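Local coordinates for protein ketosynthase (Streptomyces sp. MSC090213JE08, PDB 6KXD) that probably catalyses the chain-elongating condensation of malonyl-ACP with an acyl-ACP as the ketosynthase of a highly reducing type II polyketide synthase, at residues I143-V151 with V161-A169. Numbering follows the deposited sequence.
Sequences INAGRLSTV and VEATTVTTA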
ATOM      1  N   ILE A 143      12.286   6.077  -5.935  1.00 39.94           N
ATOM      2  CA  ILE A 143      12.018   6.023  -4.484  1.00 39.82           C
ATOM      3  C   ILE A 143      10.534   5.803  -4.177  1.00 40.18           C
ATOM      4  O   ILE A 143      10.219   5.483  -3.064  1.00 44.44           O
ATOM      5  CB  ILE A 143      12.521   7.284  -3.749  1.00 42.31           C
ATOM      6  CG1 ILE A 143      11.912   8.555  -4.325  1.00 47.71           C
ATOM      7  CG2 ILE A 143      14.057   7.318  -3.760  1.00 48.63           C
ATOM      8  CD1 ILE A 143      11.815   9.692  -3.362  1.00 53.75           C
ATOM      9  N   ASN A 144       9.660   5.925  -5.155  1.00 37.98           N
ATOM     10  CA  ASN A 144       8.209   5.878  -4.829  1.00 39.52           C
ATOM     11  C   ASN A 144       7.753   4.424  -4.825  1.00 36.13           C
ATOM     12  O   ASN A 144       8.097   3.621  -5.713  1.00 38.79           O
ATOM     13  CB  ASN A 144       7.407   6.785  -5.755  1.00 40.28           C
ATOM     14  CG  ASN A 144       7.824   8.234  -5.640  1.00 44.67           C
ATOM     15  OD1 ASN A 144       8.143   8.709  -4.555  1.00 45.98           O
ATOM     16  ND2 ASN A 144       7.868   8.919  -6.763  1.00 49.73           N
ATOM     17  N   ALA A 145       6.952   4.077  -3.815  1.00 33.69           N
ATOM     18  CA  ALA A 145       6.636   2.727  -3.489  1.00 36.51           C
ATOM     19  C   ALA A 145       5.855   2.024  -4.612  1.00 33.81           C
ATOM     20  O   ALA A 145       5.944   0.818  -4.723  1.00 35.95           O
ATOM     21  CB  ALA A 145       5.841   2.698  -2.190  1.00 39.66           C
ATOM     22  N   GLY A 146       5.135   2.785  -5.429  1.00 34.99           N
ATOM     23  CA  GLY A 146       4.315   2.250  -6.501  1.00 37.44           C
ATOM     24  C   GLY A 146       5.165   1.449  -7.450  1.00 38.92           C
ATOM     25  O   GLY A 146       4.728   0.485  -8.060  1.00 35.65           O
ATOM     26  N   ARG A 147       6.417   1.880  -7.548  1.00 36.16           N
ATOM     27  CA  ARG A 147       7.334   1.239  -8.461  1.00 38.11           C
ATOM     28  C   ARG A 147       7.588  -0.246  -8.130  1.00 38.14           C
ATOM     29  O   ARG A 147       7.852  -1.023  -9.028  1.00 37.36           O
ATOM     30  CB  ARG A 147       8.577   2.129  -8.550  1.00 40.09           C
ATOM     31  CG  ARG A 147       9.681   1.512  -9.385  1.00 46.26           C
ATOM     32  CD  ARG A 147      10.874   2.452  -9.462  1.00 45.51           C
ATOM     33  NE  ARG A 147      10.511   3.582 -10.275  1.00 49.90           N
ATOM     34  CZ  ARG A 147      11.034   3.893 -11.436  1.00 46.49           C
ATOM     35  NH1 ARG A 147      12.076   3.226 -11.901  1.00 52.99           N
ATOM     36  NH2 ARG A 147      10.537   4.928 -12.084  1.00 42.67           N
ATOM     37  N   LEU A 148       7.493  -0.674  -6.859  1.00 35.39           N
ATOM     38  CA  LEU A 148       7.748  -2.018  -6.499  1.00 39.52           C
ATOM     39  C   LEU A 148       6.849  -2.989  -7.250  1.00 40.77           C
ATOM     40  O   LEU A 148       7.257  -4.121  -7.496  1.00 40.14           O
ATOM     41  CB  LEU A 148       7.511  -2.229  -5.006  1.00 40.44           C
ATOM     42  CG  LEU A 148       8.389  -1.405  -4.070  1.00 45.30           C
ATOM     43  CD1 LEU A 148       8.101  -1.795  -2.629  1.00 46.68           C
ATOM     44  CD2 LEU A 148       9.857  -1.599  -4.393  1.00 46.51           C
ATOM     45  N   SER A 149       5.616  -2.556  -7.554  1.00 38.12           N
ATOM     46  CA  SER A 149       4.652  -3.366  -8.251  1.00 37.05           C
ATOM     47  C   SER A 149       4.850  -3.287  -9.748  1.00 38.14           C
ATOM     48  O   SER A 149       4.825  -4.312 -10.399  1.00 40.79           O
ATOM     49  CB  SER A 149       3.224  -2.950  -7.836  1.00 39.16           C
ATOM     50  OG  SER A 149       2.949  -3.610  -6.626  1.00 53.12           O
ATOM     51  N   THR A 150       5.047  -2.079 -10.246  1.00 38.98           N
ATOM     52  CA  THR A 150       5.125  -1.838 -11.689  1.00 39.71           C
ATOM     53  C   THR A 150       6.385  -2.489 -12.284  1.00 43.55           C
ATOM     54  O   THR A 150       6.339  -2.988 -13.410  1.00 39.48           O
ATOM     55  CB  THR A 150       5.072  -0.355 -12.058  1.00 40.17           C
ATOM     56  OG1 THR A 150       6.172   0.377 -11.502  1.00 41.62           O
ATOM     57  CG2 THR A 150       3.736   0.254 -11.676  1.00 42.97           C
ATOM     58  N   VAL A 151       7.504  -2.524 -11.546  1.00 38.72           N
ATOM     59  CA  VAL A 151       8.718  -3.124 -12.138  1.00 41.20           C
ATOM     60  C   VAL A 151       8.538  -4.622 -12.375  1.00 39.24           C
ATOM     61  O   VAL A 151       9.217  -5.150 -13.241  1.00 42.07           O
ATOM     62  CB  VAL A 151       9.995  -2.892 -11.322  1.00 40.82           C
ATOM     63  CG1 VAL A 151      10.455  -1.461 -11.413  1.00 44.45           C
ATOM     64  CG2 VAL A 151       9.817  -3.373  -9.890  1.00 42.83           C
ATOM     65  N   VAL A 161      -1.984  -5.412 -16.214  1.00 40.78           N
ATOM     66  CA  VAL A 161      -1.805  -5.619 -14.824  1.00 41.68           C
ATOM     67  C   VAL A 161      -2.340  -4.394 -14.094  1.00 42.92           C
ATOM     68  O   VAL A 161      -2.085  -3.266 -14.513  1.00 45.67           O
ATOM     69  CB  VAL A 161      -0.295  -5.813 -14.591  1.00 46.24           C
ATOM     70  CG1 VAL A 161       0.160  -5.436 -13.197  1.00 51.77           C
ATOM     71  CG2 VAL A 161       0.067  -7.244 -14.953  1.00 48.05           C
ATOM     72  N   GLU A 162      -3.016  -4.664 -12.975  1.00 41.13           N
ATOM     73  CA  GLU A 162      -3.189  -3.709 -11.902  1.00 40.38           C
ATOM     74  C   GLU A 162      -2.026  -3.898 -10.920  1.00 39.93           C
ATOM     75  O   GLU A 162      -1.986  -4.862 -10.187  1.00 39.11           O
ATOM     76  CB  GLU A 162      -4.522  -3.971 -11.231  1.00 42.79           C
ATOM     77  CG  GLU A 162      -4.914  -2.950 -10.184  1.00 43.86           C
ATOM     78  CD  GLU A 162      -6.179  -3.391  -9.471  1.00 47.20           C
ATOM     79  OE1 GLU A 162      -6.799  -4.376  -9.934  1.00 49.64           O
ATOM     80  OE2 GLU A 162      -6.530  -2.785  -8.455  1.00 55.22           O
ATOM     81  N   ALA A 163      -1.116  -2.954 -10.940  1.00 38.97           N
ATOM     82  CA  ALA A 163       0.105  -2.970 -10.095  1.00 39.65           C
ATOM     83  C   ALA A 163      -0.093  -2.027  -8.918  1.00 37.06           C
ATOM     84  O   ALA A 163      -0.019  -0.847  -9.067  1.00 42.25           O
ATOM     85  CB  ALA A 163       1.304  -2.551 -10.902  1.00 41.70           C
ATOM     86  N   THR A 164      -0.404  -2.619  -7.767  1.00 35.60           N
ATOM     87  CA  THR A 164      -0.746  -1.899  -6.604  1.00 35.86           C
ATOM     88  C   THR A 164       0.269  -2.234  -5.521  1.00 38.05           C
ATOM     89  O   THR A 164       0.384  -3.388  -5.073  1.00 42.25           O
ATOM     90  CB  THR A 164      -2.143  -2.290  -6.103  1.00 39.67           C
ATOM     91  OG1 THR A 164      -3.065  -2.044  -7.158  1.00 44.64           O
ATOM     92  CG2 THR A 164      -2.558  -1.460  -4.916  1.00 44.22           C
ATOM     93  N   THR A 165       0.975  -1.228  -5.051  1.00 33.90           N
ATOM     94  CA  THR A 165       1.783  -1.459  -3.875  1.00 32.90           C
ATOM     95  C   THR A 165       0.969  -1.099  -2.635  1.00 36.67           C
ATOM     96  O   THR A 165       0.473   0.000  -2.549  1.00 35.22           O
ATOM     97  CB  THR A 165       3.025  -0.577  -3.878  1.00 34.60           C
ATOM     98  OG1 THR A 165       3.708  -0.979  -5.064  1.00 35.85           O
ATOM     99  CG2 THR A 165       3.923  -0.805  -2.684  1.00 33.32           C
ATOM    100  N   VAL A 166       0.851  -2.059  -1.729  1.00 34.04           N
ATOM    101  CA  VAL A 166       0.133  -1.859  -0.505  1.00 35.90           C
ATOM    102  C   VAL A 166       1.149  -1.448   0.577  1.00 39.41           C
ATOM    103  O   VAL A 166       2.098  -2.159   0.902  1.00 39.23           O
ATOM    104  CB  VAL A 166      -0.686  -3.099  -0.147  1.00 36.61           C
ATOM    105  CG1 VAL A 166      -1.378  -2.888   1.184  1.00 32.88           C
ATOM    106  CG2 VAL A 166      -1.710  -3.396  -1.257  1.00 39.84           C
ATOM    107  N   THR A 167       0.923  -0.295   1.173  1.00 34.95           N
ATOM    108  CA  THR A 167       1.888   0.278   2.113  1.00 34.89           C
ATOM    109  C   THR A 167       1.285   0.213   3.524  1.00 36.28           C
ATOM    110  O   THR A 167       1.108   1.221   4.126  1.00 41.74           O
ATOM    111  CB  THR A 167       2.267   1.700   1.726  1.00 36.19           C
ATOM    112  OG1 THR A 167       1.116   2.542   1.738  1.00 36.26           O
ATOM    113  CG2 THR A 167       2.919   1.742   0.348  1.00 35.50           C
ATOM    114  N   THR A 168       0.938  -0.992   3.952  1.00 36.57           N
ATOM    115  CA  THR A 168       0.405  -1.226   5.290  1.00 39.62           C
ATOM    116  C   THR A 168       1.480  -1.928   6.131  1.00 43.41           C
ATOM    117  O   THR A 168       1.201  -2.833   6.979  1.00 39.53           O
ATOM    118  CB  THR A 168      -0.923  -1.979   5.209  1.00 37.71           C
ATOM    119  OG1 THR A 168      -0.701  -3.231   4.561  1.00 36.17           O
ATOM    120  CG2 THR A 168      -2.006  -1.215   4.482  1.00 36.50           C
ATOM    121  N   ALA A 169       2.731  -1.597   5.818  1.00 44.55           N
ATOM    122  CA  ALA A 169       3.899  -1.991   6.627  1.00 47.20           C
ATOM    123  C   ALA A 169       3.947  -3.507   6.896  1.00 48.12           C
ATOM    124  O   ALA A 169       3.968  -4.327   5.961  1.00 44.11           O
ATOM    125  CB  ALA A 169       3.927  -1.122   7.845  1.00 48.67           C
TER
HETATM  126  O   HOH W   1       1.997   0.921  -8.498  1.00 44.06           O
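T165 meets A145 and S149 where the turn leading into helix 147-151 and its first residues lie over strand 161-166; the axes of these two segments come within 6.4 Å at 148°, roughly antiparallel. From T165 CB, which itself lies close to A145 O, the side chain forks. OG1, set anti to the carbonyl carbon and beside the backbone N (chi1 -61°), donates to A145 O at 2.9 Å. It arrives above the carbonyl plane, 37° out of it, while L148 N reaches the same oxygen from the opposite face; two donors therefore grip this acceptor. The other branch, CG2, lies 3.3 Å from A145 O and 4.0 Å from A145 CB, and T167 CG2 touches that same methyl. S149 OG sits 3.2 Å from T165 OG1 and 3.0 Å from T164 O, the latter a weak bond. Farther along, A163 CB packs 3.6 Å from S149 CB and also meets T150 CG2, while T150 OG1 is hydrogen-bonded to the backbone O of D363 of the neighbouring ketosynthase chain. A valine in place of T165 would probably leave A145 O with L148 N as its donor here and take the hydroxyl neighbour from S149 OG. Strand 161-166 pairs in parallel with strand 105-110. In this buried layer of the thiolase-like fold a water donates to both G146 O and A163 O, so hydroxyls and water satisfy backbone carbonyls between helix and strand, with methyls packed around them.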